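Local coordinates for protein putative tetR family transcription regulator (Shewanella loihica, PDB 3PPB) that probably binds DNA through an N-terminal helix-turn-helix and regulates transcription as a TetR-family regulator, at residues Glu134-Arg137 against Gln138-Ser142; Ala146-Ile150 against Glu151-Asp155. One frame throughout, in Å; residues are numbered along the deposited sequence. Where two conformers were deposited one is given.

Contact 1: residues Glu134-Arg137 against Gln138-Ser142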
ATOM      1  N   GLU A 134      13.466 -10.554  13.312  1.00 33.09           N
ATOM      2  CA  GLU A 134      13.964 -11.404  14.388  1.00 34.70           C
ATOM      3  C   GLU A 134      12.842 -12.302  14.929  1.00 38.79           C
ATOM      4  O   GLU A 134      13.076 -13.490  15.169  1.00 38.46           O
ATOM      5  CB  GLU A 134      14.613 -10.582  15.502  1.00 37.05           C
ATOM      6  CG  GLU A 134      15.245 -11.413  16.626  1.00 56.37           C
ATOM      7  CD  GLU A 134      16.135 -12.593  16.255  1.00 88.21           C
ATOM      8  OE1 GLU A 134      16.913 -12.487  15.276  1.00 83.31           O
ATOM      9  OE2 GLU A 134      16.072 -13.618  16.974  1.00 85.78           O
ATOM     10  N   LEU A 135      11.620 -11.757  15.053  1.00 34.07           N
ATOM     11  CA  LEU A 135      10.473 -12.553  15.496  1.00 32.97           C
ATOM     12  C   LEU A 135      10.106 -13.610  14.461  1.00 32.89           C
ATOM     13  O   LEU A 135       9.784 -14.738  14.848  1.00 29.64           O
ATOM     14  CB  LEU A 135       9.269 -11.680  15.821  1.00 33.22           C
ATOM     15  CG  LEU A 135       9.418 -10.855  17.110  1.00 41.06           C
ATOM     16  CD1 LEU A 135       8.323  -9.833  17.204  1.00 40.25           C
ATOM     17  CD2 LEU A 135       9.443 -11.749  18.355  1.00 45.18           C
ATOM     18  N   ILE A 136      10.191 -13.278  13.152  1.00 29.42           N
ATOM     19  CA  ILE A 136       9.929 -14.257  12.089  1.00 29.76           C
ATOM     20  C   ILE A 136      10.971 -15.396  12.187  1.00 35.00           C
ATOM     21  O   ILE A 136      10.570 -16.566  12.147  1.00 35.08           O
ATOM     22  CB  ILE A 136       9.885 -13.629  10.669  1.00 32.31           C
ATOM     23  CG1 ILE A 136       8.776 -12.553  10.563  1.00 31.83           C
ATOM     24  CG2 ILE A 136       9.733 -14.715   9.596  1.00 31.49           C
ATOM     25  CD1 ILE A 136       8.947 -11.589   9.342  1.00 37.12           C
ATOM     26  N   ARG A 137      12.282 -15.057  12.343  1.00 32.65           N
ATOM     27  CA  ARG A 137      13.370 -16.039  12.484  0.50 33.44           C
ATOM     28  C   ARG A 137      13.103 -16.963  13.672  1.00 38.37           C
ATOM     29  O   ARG A 137      13.292 -18.179  13.564  1.00 38.58           O
ATOM     30  CB  ARG A 137      14.735 -15.345  12.642  0.50 34.50           C
ATOM     31  CG  ARG A 137      15.312 -14.817  11.340  0.50 43.66           C
ATOM     32  CD  ARG A 137      16.749 -14.349  11.505  0.50 52.90           C
ATOM     33  NE  ARG A 137      16.837 -12.931  11.857  0.50 57.78           N
ATOM     34  CZ  ARG A 137      16.973 -11.942  10.977  0.50 68.44           C
ATOM     35  NH1 ARG A 137      17.048 -12.205   9.677  0.50 55.97           N
ATOM     36  NH2 ARG A 137      17.039 -10.685  11.389  0.50 50.88           N
ATOM     37  N   GLN A 138      12.622 -16.398  14.800  1.00 34.70           N
ATOM     38  CA  GLN A 138      12.293 -17.190  15.996  1.00 35.26           C
ATOM     39  C   GLN A 138      11.113 -18.133  15.732  1.00 38.56           C
ATOM     40  O   GLN A 138      11.158 -19.293  16.126  1.00 40.13           O
ATOM     41  CB  GLN A 138      12.000 -16.289  17.182  1.00 37.05           C
ATOM     42  CG  GLN A 138      13.252 -15.684  17.806  1.00 51.66           C
ATOM     43  CD  GLN A 138      12.923 -14.710  18.905  1.00 68.81           C
ATOM     44  OE1 GLN A 138      11.969 -14.890  19.666  1.00 63.88           O
ATOM     45  NE2 GLN A 138      13.726 -13.668  19.024  1.00 62.10           N
ATOM     46  N   GLY A 139      10.105 -17.658  15.015  1.00 33.91           N
ATOM     47  CA  GLY A 139       8.945 -18.462  14.642  1.00 32.87           C
ATOM     48  C   GLY A 139       9.269 -19.570  13.668  1.00 35.69           C
ATOM     49  O   GLY A 139       8.620 -20.618  13.687  1.00 35.61           O
ATOM     50  N   GLN A 140      10.268 -19.340  12.799  1.00 30.93           N
ATOM     51  CA  GLN A 140      10.695 -20.338  11.829  1.00 31.62           C
ATOM     52  C   GLN A 140      11.467 -21.443  12.555  1.00 38.05           C
ATOM     53  O   GLN A 140      11.255 -22.620  12.268  1.00 36.54           O
ATOM     54  CB  GLN A 140      11.541 -19.690  10.715  1.00 32.22           C
ATOM     55  CG  GLN A 140      10.704 -18.879   9.736  1.00 34.82           C
ATOM     56  CD  GLN A 140      11.523 -18.141   8.686  1.00 42.43           C
ATOM     57  OE1 GLN A 140      12.693 -17.788   8.893  1.00 38.60           O
ATOM     58  NE2 GLN A 140      10.911 -17.866   7.534  1.00 36.36           N
ATOM     59  N   ALA A 141      12.339 -21.051  13.514  1.00 37.50           N
ATOM     60  CA  ALA A 141      13.161 -21.964  14.315  1.00 39.21           C
ATOM     61  C   ALA A 141      12.300 -22.842  15.223  1.00 44.43           C
ATOM     62  O   ALA A 141      12.669 -23.982  15.454  1.00 45.95           O
ATOM     63  CB  ALA A 141      14.158 -21.174  15.149  1.00 40.21           C
ATOM     64  N   SER A 142      11.152 -22.333  15.713  1.00 40.66           N
ATOM     65  CA  SER A 142      10.254 -23.081  16.607  1.00 40.58           C
ATOM     66  C   SER A 142       9.256 -23.966  15.834  1.00 45.44           C
ATOM     67  O   SER A 142       8.482 -24.705  16.451  1.00 45.20           O
ATOM     68  CB  SER A 142       9.491 -22.124  17.516  1.00 41.45           C
ATOM     69  OG  SER A 142       8.578 -21.343  16.768  1.00 48.39           O
TER
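E134 and Q138, one helical turn apart, are joined by a side-chain hydrogen bond. Q138 NE2 gives an N-H to E134 OE2 at 3.1 Å, and the bond is almost straight, 171° at the hydrogen. The acceptor uses its anti lone pair, the one turned away from OE1, and lies in the plane of the Q138 amide, while carboxylate and amide planes stand 53° apart. E134 gets there with CG anti to its backbone N (chi1 -176°) and a bend at chi2, which brings the carboxylate alongside Q138 on the following turn.

In the conformer given, R137 NE meets E134 OE1 at 3.4 Å, a weak hydrogen bond within a salt bridge, with OE1 in the guanidinium plane at its edge; with a second R137 conformer deposited, this bridge is doubtful. Put in place of E134, an alanine would probably leave the Q138 amide NE2 without its acceptor and freer to turn, and cost R137 at most a weak partner.

Backbone bonds of the i to i+4 kind accompany these: G139 N to L135 O at 2.9 Å, Q140 N to I136 O at 2.9 Å, and A141 N to R137 O at 3.0 Å.

Van der Waals contact is lighter. I136 and Q140 lie side by side, pointing the same way, with I136 CG2 beside the Q140 amide, 3.9 Å from NE2. That amide nitrogen is satisfied beyond the turn, by the carbonyl of A146.

All this belongs to the last turns of helix 130-141. I136 and Q140 pack on M153 of helix 150-170, I136 and R137 touch I150 there, and L135 reaches L82 and L89 of helix 82-99.

Contact 2: residues Ala146-Ile150 against Glu151-Asp155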
ATOM      1  N   ALA A 146       6.304 -20.587   8.394  1.00 29.91           N
ATOM      2  CA  ALA A 146       6.811 -21.122   7.135  1.00 29.33           C
ATOM      3  C   ALA A 146       8.158 -20.491   6.780  1.00 32.17           C
ATOM      4  O   ALA A 146       8.485 -19.366   7.213  1.00 30.33           O
ATOM      5  CB  ALA A 146       5.807 -20.863   6.024  1.00 29.69           C
ATOM      6  N   GLU A 147       8.943 -21.221   5.991  1.00 29.88           N
ATOM      7  CA  GLU A 147      10.273 -20.774   5.610  1.00 31.04           C
ATOM      8  C   GLU A 147      10.278 -20.155   4.228  1.00 36.98           C
ATOM      9  O   GLU A 147      10.740 -20.774   3.269  1.00 39.37           O
ATOM     10  CB  GLU A 147      11.280 -21.926   5.693  1.00 33.43           C
ATOM     11  CG  GLU A 147      11.410 -22.446   7.104  1.00 41.12           C
ATOM     12  CD  GLU A 147      12.172 -23.726   7.195  1.00 40.79           C
ATOM     13  OE1 GLU A 147      11.523 -24.791   7.143  1.00 37.01           O
ATOM     14  OE2 GLU A 147      13.411 -23.664   7.332  1.00 41.10           O
ATOM     15  N   TYR A 148       9.779 -18.923   4.135  1.00 30.52           N
ATOM     16  CA  TYR A 148       9.820 -18.173   2.869  1.00 29.30           C
ATOM     17  C   TYR A 148      10.952 -17.154   2.981  1.00 31.28           C
ATOM     18  O   TYR A 148      11.380 -16.938   4.116  1.00 30.95           O
ATOM     19  CB  TYR A 148       8.471 -17.484   2.592  1.00 28.06           C
ATOM     20  CG  TYR A 148       7.242 -18.360   2.753  1.00 27.50           C
ATOM     21  CD1 TYR A 148       7.146 -19.594   2.110  1.00 29.78           C
ATOM     22  CD2 TYR A 148       6.151 -17.929   3.499  1.00 26.59           C
ATOM     23  CE1 TYR A 148       6.015 -20.402   2.253  1.00 30.11           C
ATOM     24  CE2 TYR A 148       4.998 -18.707   3.615  1.00 26.99           C
ATOM     25  CZ  TYR A 148       4.939 -19.950   3.000  1.00 32.22           C
ATOM     26  OH  TYR A 148       3.825 -20.742   3.153  1.00 27.74           O
ATOM     27  N   PRO A 149      11.467 -16.505   1.895  1.00 28.95           N
ATOM     28  CA  PRO A 149      12.516 -15.478   2.084  1.00 30.14           C
ATOM     29  C   PRO A 149      12.040 -14.438   3.095  1.00 31.97           C
ATOM     30  O   PRO A 149      10.898 -13.979   2.998  1.00 29.94           O
ATOM     31  CB  PRO A 149      12.696 -14.917   0.673  1.00 32.91           C
ATOM     32  CG  PRO A 149      12.334 -16.074  -0.217  1.00 35.47           C
ATOM     33  CD  PRO A 149      11.119 -16.613   0.463  1.00 29.96           C
ATOM     34  N   ILE A 150      12.902 -14.127   4.099  1.00 28.50           N
ATOM     35  CA  ILE A 150      12.609 -13.216   5.206  0.50 27.40           C
ATOM     36  C   ILE A 150      12.116 -11.831   4.715  1.00 29.30           C
ATOM     37  O   ILE A 150      11.157 -11.299   5.264  1.00 26.21           O
ATOM     38  CB  ILE A 150      13.813 -13.082   6.198  0.50 31.51           C
ATOM     39  CG1 ILE A 150      13.347 -12.564   7.573  0.50 31.64           C
ATOM     40  CG2 ILE A 150      14.999 -12.255   5.658  0.50 32.17           C
ATOM     41  CD1 ILE A 150      13.129 -13.642   8.544  0.50 42.98           C
ATOM     42  N   GLU A 151      12.750 -11.257   3.682  1.00 27.00           N
ATOM     43  CA  GLU A 151      12.362  -9.923   3.227  1.00 26.22           C
ATOM     44  C   GLU A 151      10.964  -9.895   2.591  1.00 29.51           C
ATOM     45  O   GLU A 151      10.240  -8.917   2.751  1.00 27.31           O
ATOM     46  CB  GLU A 151      13.396  -9.315   2.284  1.00 28.07           C
ATOM     47  CG  GLU A 151      13.272  -7.802   2.337  1.00 42.48           C
ATOM     48  CD  GLU A 151      14.095  -7.002   1.360  1.00 53.07           C
ATOM     49  OE1 GLU A 151      15.299  -7.307   1.216  1.00 51.98           O
ATOM     50  OE2 GLU A 151      13.558  -6.015   0.805  1.00 48.03           O
ATOM     51  N   LEU A 152      10.584 -10.969   1.898  1.00 27.32           N
ATOM     52  CA  LEU A 152       9.255 -11.095   1.300  1.00 26.15           C
ATOM     53  C   LEU A 152       8.233 -11.193   2.432  1.00 28.43           C
ATOM     54  O   LEU A 152       7.180 -10.573   2.369  1.00 28.72           O
ATOM     55  CB  LEU A 152       9.186 -12.336   0.370  1.00 26.60           C
ATOM     56  CG  LEU A 152       7.819 -12.662  -0.265  1.00 29.43           C
ATOM     57  CD1 LEU A 152       7.211 -11.462  -1.023  1.00 28.80           C
ATOM     58  CD2 LEU A 152       7.920 -13.862  -1.162  1.00 33.61           C
HETATM   59  N   MSE A 153       8.563 -11.945   3.485  1.00 23.39           N
HETATM   60  CA  MSE A 153       7.662 -12.084   4.626  1.00 20.78           C
HETATM   61  C   MSE A 153       7.488 -10.726   5.332  1.00 26.60           C
HETATM   62  O   MSE A 153       6.370 -10.407   5.701  1.00 23.96           O
HETATM   63  CB  MSE A 153       8.177 -13.174   5.579  1.00 20.77           C
HETATM   64  CG  MSE A 153       8.190 -14.573   4.923  1.00 24.94           C
HETATM   65 SE   MSE A 153       8.762 -15.905   6.192  0.75 29.79          SE
HETATM   66  CE  MSE A 153       7.128 -16.162   7.141  1.00 24.41           C
ATOM     67  N   GLN A 154       8.581  -9.919   5.505  1.00 26.95           N
ATOM     68  CA  GLN A 154       8.426  -8.612   6.176  0.50 26.39           C
ATOM     69  C   GLN A 154       7.601  -7.680   5.297  1.00 30.03           C
ATOM     70  O   GLN A 154       6.730  -6.997   5.834  1.00 30.14           O
ATOM     71  CB  GLN A 154       9.757  -7.946   6.591  0.50 28.14           C
ATOM     72  CG  GLN A 154       9.525  -6.758   7.552  0.50 32.40           C
ATOM     73  CD  GLN A 154      10.730  -6.188   8.274  0.50 47.53           C
ATOM     74  OE1 GLN A 154      11.794  -6.814   8.384  0.50 46.41           O
ATOM     75  NE2 GLN A 154      10.564  -4.991   8.836  0.50 25.62           N
ATOM     76  N   ASP A 155       7.811  -7.675   3.951  1.00 25.37           N
ATOM     77  CA  ASP A 155       6.992  -6.836   3.062  1.00 23.57           C
ATOM     78  C   ASP A 155       5.549  -7.263   3.170  1.00 26.76           C
ATOM     79  O   ASP A 155       4.652  -6.422   3.140  1.00 25.50           O
ATOM     80  CB  ASP A 155       7.450  -6.933   1.601  1.00 24.72           C
ATOM     81  CG  ASP A 155       8.672  -6.105   1.259  1.00 29.09           C
ATOM     82  OD1 ASP A 155       9.104  -5.305   2.114  1.00 25.09           O
ATOM     83  OD2 ASP A 155       9.204  -6.273   0.140  1.00 33.20           O
TER
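The carbonyl oxygen of P149 receives two backbone N-H groups from the first turn of the helix. M153 N reaches it at 3.1 Å, a sound bond of 157° at the hydrogen; L152 N makes a second, weak one at 3.2 Å, bent to 121°. One residue on, Q154 N bonds I150 O at 2.9 Å, and the regular helical pattern is under way.

M153, a selenomethionine, folds back along the incoming loop. CG stands anti to the carbonyl carbon (chi1 -64°), which carries the chain toward P149, and the bend at chi3 then lays SE and CE along the loop backbone. SE comes within 3.5 Å of Y148 O, and CE is equally near A146 O. The side chains of M153 and Y148 cross at about a right angle: M153 CG packs on Y148 CB at 3.7 Å, while SE sits 5.4 Å from the ring centroid in an oblique Met-aromatic contact. One face of the same ring carries A146 CB, 3.2 Å above its plane and offset toward the rim.

Lighter apolar contact comes from P149 CB on L152 CB. The polar ends of E151 and Q154 find their partners outside this stretch: E151 OE2 accepts a hydrogen bond from H171 NE2 of the second subunit, and Q154 NE2, in the conformer given, bonds the carbonyl of M125. Y148, P149 and L152 also meet N190, E180 and Y167 of the second subunit.

P149 holds the N-cap position, and the contact of the Y148 side chain, just before it, with M153 fits a hydrophobic staple, to which A146 adds its carbonyl oxygen. The staple opens helix 150-170, which takes part in the dimer contact in this TetR-like all-helical fold.

Overall arrangement
From the N terminus the chain passes the predicted helix-turn-helix and several further helices before reaching contact 1, on the closing turns of helix 130-141. Contact 2 follows in series, running from the connecting loop into the start of helix 150-170; neither nests in the other nor crosses it. Their centres are about 11 Å apart, on the same side of the chain's centre. Q140 ties them together, through its amide and its packing beside M153. The loop is thereby drawn back over helix 130-141, linking the two consecutive helices, with helix 82-99 beside contact 1 and the second subunit beside contact 2.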